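Local coordinates for flagellin (Burkholderia pseudomallei, PDB 4CFI), which is the subunit from which the bacterial flagellar filament is built and a target of the immune response, at residues Q94-Q107 against V235-L247. Residues are numbered along the deposited sequence; the frame is centred on the assembly and turned at random. Where two conformers were deposited one is given.
Sequences QSMSAAKIGGGMVQ and VSIDNALATVNNL
The carboxamide of N239 reaches from helix 227-257 into the loop after strand 87-92, where its ND2 donates to two backbone carbonyls. The bond from N239 ND2 to G103 O is 2.8 Å long and nearly straight (175° at the hydrogen), with the acceptor in the amide plane. The second, from N239 ND2 to M105 O at 2.9 Å, is more bent, and the donor stands above the plane of that carbonyl. A water donates to N239 OD1 and accepts from Q107 N, and together with the two ND2 bonds it opposes a flip of the amide. A second water links Q107 OE1 to D238 OD2, whose carboxylate is salt-bridged through OD1 to R24 of helix 2-31.

At G102 the loop runs close over the helix: the CB of A240 lies 3.6 Å from G102 N, and G102 CA makes a C-H...O contact with S236 O. A water accepts from G102 N (2.9 Å) and also bonds T243 OG1. G102, G103 and G104 all have positive phi, which by itself favours glycine. S236 OG sits beside G103 N and is hydrogen-bonded to Q217.

Apolar contacts flank this polar centre. V106 CG2 meets V235 CG1 at 3.6 Å, the two side chains crossing at about a right angle. Towards the other end M96, bent at both chi2 and chi3, brings CE to 4.1 Å from L247 CD2 and SD against V244 CG2. V244 packs helix 227-257 on L16 and T17, while S97 and A98 set the loop, which connects strands 87-92 and 111-119, on helix 37-60, consistent with the helical D1 domain of flagellins.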
# COMPACT_ATOMS: atom_id res chain seq x y z
N GLN A 94 -15.51 10.19 -5.92
CA GLN A 94 -14.06 9.93 -5.78
C GLN A 94 -13.32 10.04 -7.12
O GLN A 94 -13.68 9.38 -8.10
CB GLN A 94 -13.80 8.55 -5.16
CG GLN A 94 -12.49 7.90 -5.61
CD GLN A 94 -11.41 7.78 -4.53
OE1 GLN A 94 -11.63 7.13 -3.50
NE2 GLN A 94 -10.21 8.34 -4.80
N SER A 95 -12.29 10.88 -7.13
CA SER A 95 -11.41 11.03 -8.28
C SER A 95 -10.51 9.82 -8.44
O SER A 95 -9.96 9.28 -7.46
CB SER A 95 -10.52 12.25 -8.07
OG SER A 95 -9.63 12.44 -9.14
N MET A 96 -10.35 9.43 -9.69
CA MET A 96 -9.42 8.39 -10.07
C MET A 96 -8.10 8.96 -10.57
O MET A 96 -7.27 8.22 -11.12
CB MET A 96 -10.06 7.52 -11.15
CG MET A 96 -11.27 6.72 -10.69
SD MET A 96 -10.88 5.50 -9.41
CE MET A 96 -11.51 6.33 -7.98
N SER A 97 -7.86 10.26 -10.38
CA SER A 97 -6.58 10.84 -10.79
C SER A 97 -5.44 10.23 -9.97
O SER A 97 -5.64 9.75 -8.85
CB SER A 97 -6.61 12.37 -10.69
OG SER A 97 -6.52 12.82 -9.35
N ALA A 98 -4.24 10.24 -10.53
CA ALA A 98 -3.10 9.60 -9.88
C ALA A 98 -2.80 10.15 -8.48
O ALA A 98 -2.30 9.43 -7.62
CB ALA A 98 -1.88 9.70 -10.76
N ALA A 99 -3.10 11.43 -8.25
CA ALA A 99 -2.85 12.06 -6.95
C ALA A 99 -3.81 11.61 -5.86
O ALA A 99 -3.56 11.88 -4.68
CB ALA A 99 -2.90 13.57 -7.10
N LYS A 100 -4.90 10.94 -6.26
CA LYS A 100 -6.00 10.63 -5.36
C LYS A 100 -6.23 9.13 -5.18
O LYS A 100 -7.16 8.74 -4.48
CB LYS A 100 -7.29 11.31 -5.86
CG LYS A 100 -7.22 12.83 -5.89
CD LYS A 100 -7.10 13.44 -4.51
CE LYS A 100 -7.97 14.68 -4.36
NZ LYS A 100 -8.27 14.95 -2.93
N ILE A 101 -5.38 8.29 -5.78
CA ILE A 101 -5.47 6.83 -5.61
C ILE A 101 -4.11 6.28 -5.22
O ILE A 101 -3.09 6.93 -5.43
CB ILE A 101 -6.04 6.11 -6.86
CG1 ILE A 101 -5.15 6.31 -8.11
CG2 ILE A 101 -7.46 6.59 -7.13
CD1 ILE A 101 -5.57 5.50 -9.33
N GLY A 102 -4.11 5.07 -4.66
CA GLY A 102 -2.92 4.55 -4.03
C GLY A 102 -2.67 5.26 -2.72
O GLY A 102 -3.56 5.86 -2.11
N GLY A 103 -1.44 5.19 -2.23
CA GLY A 103 -1.14 5.68 -0.89
C GLY A 103 -1.92 4.88 0.15
O GLY A 103 -2.26 3.71 -0.05
N GLY A 104 -2.18 5.52 1.27
CA GLY A 104 -2.88 4.88 2.37
C GLY A 104 -2.02 3.92 3.16
O GLY A 104 -0.79 3.99 3.11
N MET A 105 -2.69 3.04 3.91
CA MET A 105 -2.03 2.10 4.80
C MET A 105 -1.81 0.76 4.10
O MET A 105 -2.60 0.37 3.25
CB MET A 105 -2.87 1.89 6.08
CG MET A 105 -3.08 3.16 6.89
SD MET A 105 -4.20 2.95 8.29
CE MET A 105 -5.74 2.48 7.48
N VAL A 106 -0.77 0.05 4.50
CA VAL A 106 -0.52 -1.28 3.95
C VAL A 106 -1.60 -2.25 4.45
O VAL A 106 -1.94 -2.26 5.63
CB VAL A 106 0.86 -1.80 4.38
CG1 VAL A 106 1.12 -3.15 3.73
CG2 VAL A 106 1.98 -0.83 3.99
N GLN A 107 -2.18 -3.04 3.55
CA GLN A 107 -3.16 -4.06 3.95
C GLN A 107 -2.54 -5.03 4.94
O GLN A 107 -1.34 -5.26 4.93
CB GLN A 107 -3.68 -4.83 2.75
CG GLN A 107 -2.63 -5.72 2.11
CD GLN A 107 -3.15 -6.43 0.87
OE1 GLN A 107 -2.55 -6.32 -0.20
NE2 GLN A 107 -4.25 -7.16 1.02
N VAL A 235 2.79 -1.79 -2.78
CA VAL A 235 1.74 -1.53 -1.80
C VAL A 235 0.74 -0.52 -2.35
O VAL A 235 -0.47 -0.71 -2.26
CB VAL A 235 2.31 -0.94 -0.48
CG1 VAL A 235 1.21 -0.43 0.46
CG2 VAL A 235 3.22 -1.95 0.21
N SER A 236 1.25 0.58 -2.90
CA SER A 236 0.39 1.63 -3.42
C SER A 236 -0.53 1.11 -4.52
O SER A 236 -1.72 1.45 -4.53
CB SER A 236 1.23 2.78 -3.95
OG SER A 236 0.43 3.90 -4.29
N ILE A 237 0.00 0.31 -5.44
CA ILE A 237 -0.81 -0.26 -6.51
C ILE A 237 -1.83 -1.26 -5.97
O ILE A 237 -2.98 -1.29 -6.43
CB ILE A 237 0.07 -0.91 -7.61
CG1 ILE A 237 0.88 0.17 -8.36
CG2 ILE A 237 -0.77 -1.75 -8.57
CD1 ILE A 237 0.03 1.13 -9.16
N ASP A 238 -1.44 -2.10 -5.01
CA ASP A 238 -2.42 -2.98 -4.38
C ASP A 238 -3.62 -2.16 -3.86
O ASP A 238 -4.79 -2.53 -4.05
CB ASP A 238 -1.80 -3.82 -3.25
CG ASP A 238 -0.94 -4.98 -3.73
OD1 ASP A 238 -0.99 -5.34 -4.93
OD2 ASP A 238 -0.21 -5.52 -2.88
N ASN A 239 -3.33 -1.04 -3.21
CA ASN A 239 -4.37 -0.18 -2.66
C ASN A 239 -5.19 0.51 -3.73
O ASN A 239 -6.41 0.60 -3.62
CB ASN A 239 -3.76 0.84 -1.70
CG ASN A 239 -3.25 0.19 -0.43
OD1 ASN A 239 -3.44 -1.02 -0.20
ND2 ASN A 239 -2.60 0.96 0.40
N ALA A 240 -4.53 1.00 -4.77
CA ALA A 240 -5.25 1.63 -5.88
C ALA A 240 -6.18 0.64 -6.58
O ALA A 240 -7.31 0.97 -6.92
CB ALA A 240 -4.26 2.23 -6.87
N LEU A 241 -5.70 -0.58 -6.81
CA LEU A 241 -6.53 -1.62 -7.42
C LEU A 241 -7.74 -1.96 -6.55
O LEU A 241 -8.81 -2.20 -7.08
CB LEU A 241 -5.73 -2.88 -7.79
CG LEU A 241 -4.92 -2.74 -9.09
CD1 LEU A 241 -3.89 -3.85 -9.18
CD2 LEU A 241 -5.84 -2.74 -10.31
N ALA A 242 -7.55 -2.02 -5.23
CA ALA A 242 -8.68 -2.24 -4.34
C ALA A 242 -9.71 -1.12 -4.47
O ALA A 242 -10.92 -1.39 -4.51
CB ALA A 242 -8.20 -2.36 -2.90
N THR A 243 -9.25 0.13 -4.53
CA THR A 243 -10.16 1.27 -4.73
C THR A 243 -10.95 1.15 -6.03
O THR A 243 -12.18 1.33 -6.06
CB THR A 243 -9.38 2.60 -4.66
OG1 THR A 243 -8.76 2.71 -3.37
CG2 THR A 243 -10.27 3.78 -4.93
N VAL A 244 -10.25 0.81 -7.11
CA VAL A 244 -10.91 0.62 -8.40
C VAL A 244 -11.90 -0.55 -8.38
O VAL A 244 -13.03 -0.41 -8.87
CB VAL A 244 -9.88 0.41 -9.51
CG1 VAL A 244 -10.54 -0.01 -10.81
CG2 VAL A 244 -9.07 1.68 -9.67
N ASN A 245 -11.51 -1.66 -7.75
CA ASN A 245 -12.42 -2.80 -7.60
C ASN A 245 -13.64 -2.46 -6.75
O ASN A 245 -14.75 -2.89 -7.09
CB ASN A 245 -11.70 -4.02 -7.02
CG ASN A 245 -10.63 -4.58 -7.94
OD1 ASN A 245 -10.68 -4.41 -9.15
ND2 ASN A 245 -9.65 -5.25 -7.35
N ASN A 246 -13.48 -1.70 -5.66
CA ASN A 246 -14.65 -1.33 -4.87
C ASN A 246 -15.61 -0.55 -5.75
O ASN A 246 -16.82 -0.79 -5.72
CB ASN A 246 -14.30 -0.48 -3.66
CG ASN A 246 -15.52 0.22 -3.05
OD1 ASN A 246 -15.80 1.40 -3.35
ND2 ASN A 246 -16.27 -0.50 -2.24
N LEU A 247 -15.08 0.37 -6.53
CA LEU A 247 -15.94 1.22 -7.35
C LEU A 247 -16.62 0.43 -8.47
O LEU A 247 -17.81 0.60 -8.70
CB LEU A 247 -15.18 2.43 -7.90
CG LEU A 247 -15.99 3.48 -8.67
CD1 LEU A 247 -17.20 4.01 -7.90
CD2 LEU A 247 -15.08 4.63 -9.10
O HOH W 1 -6.45 4.15 -3.25
O HOH W 2 -1.43 -2.78 0.81
O HOH W 3 -0.03 -4.69 -0.38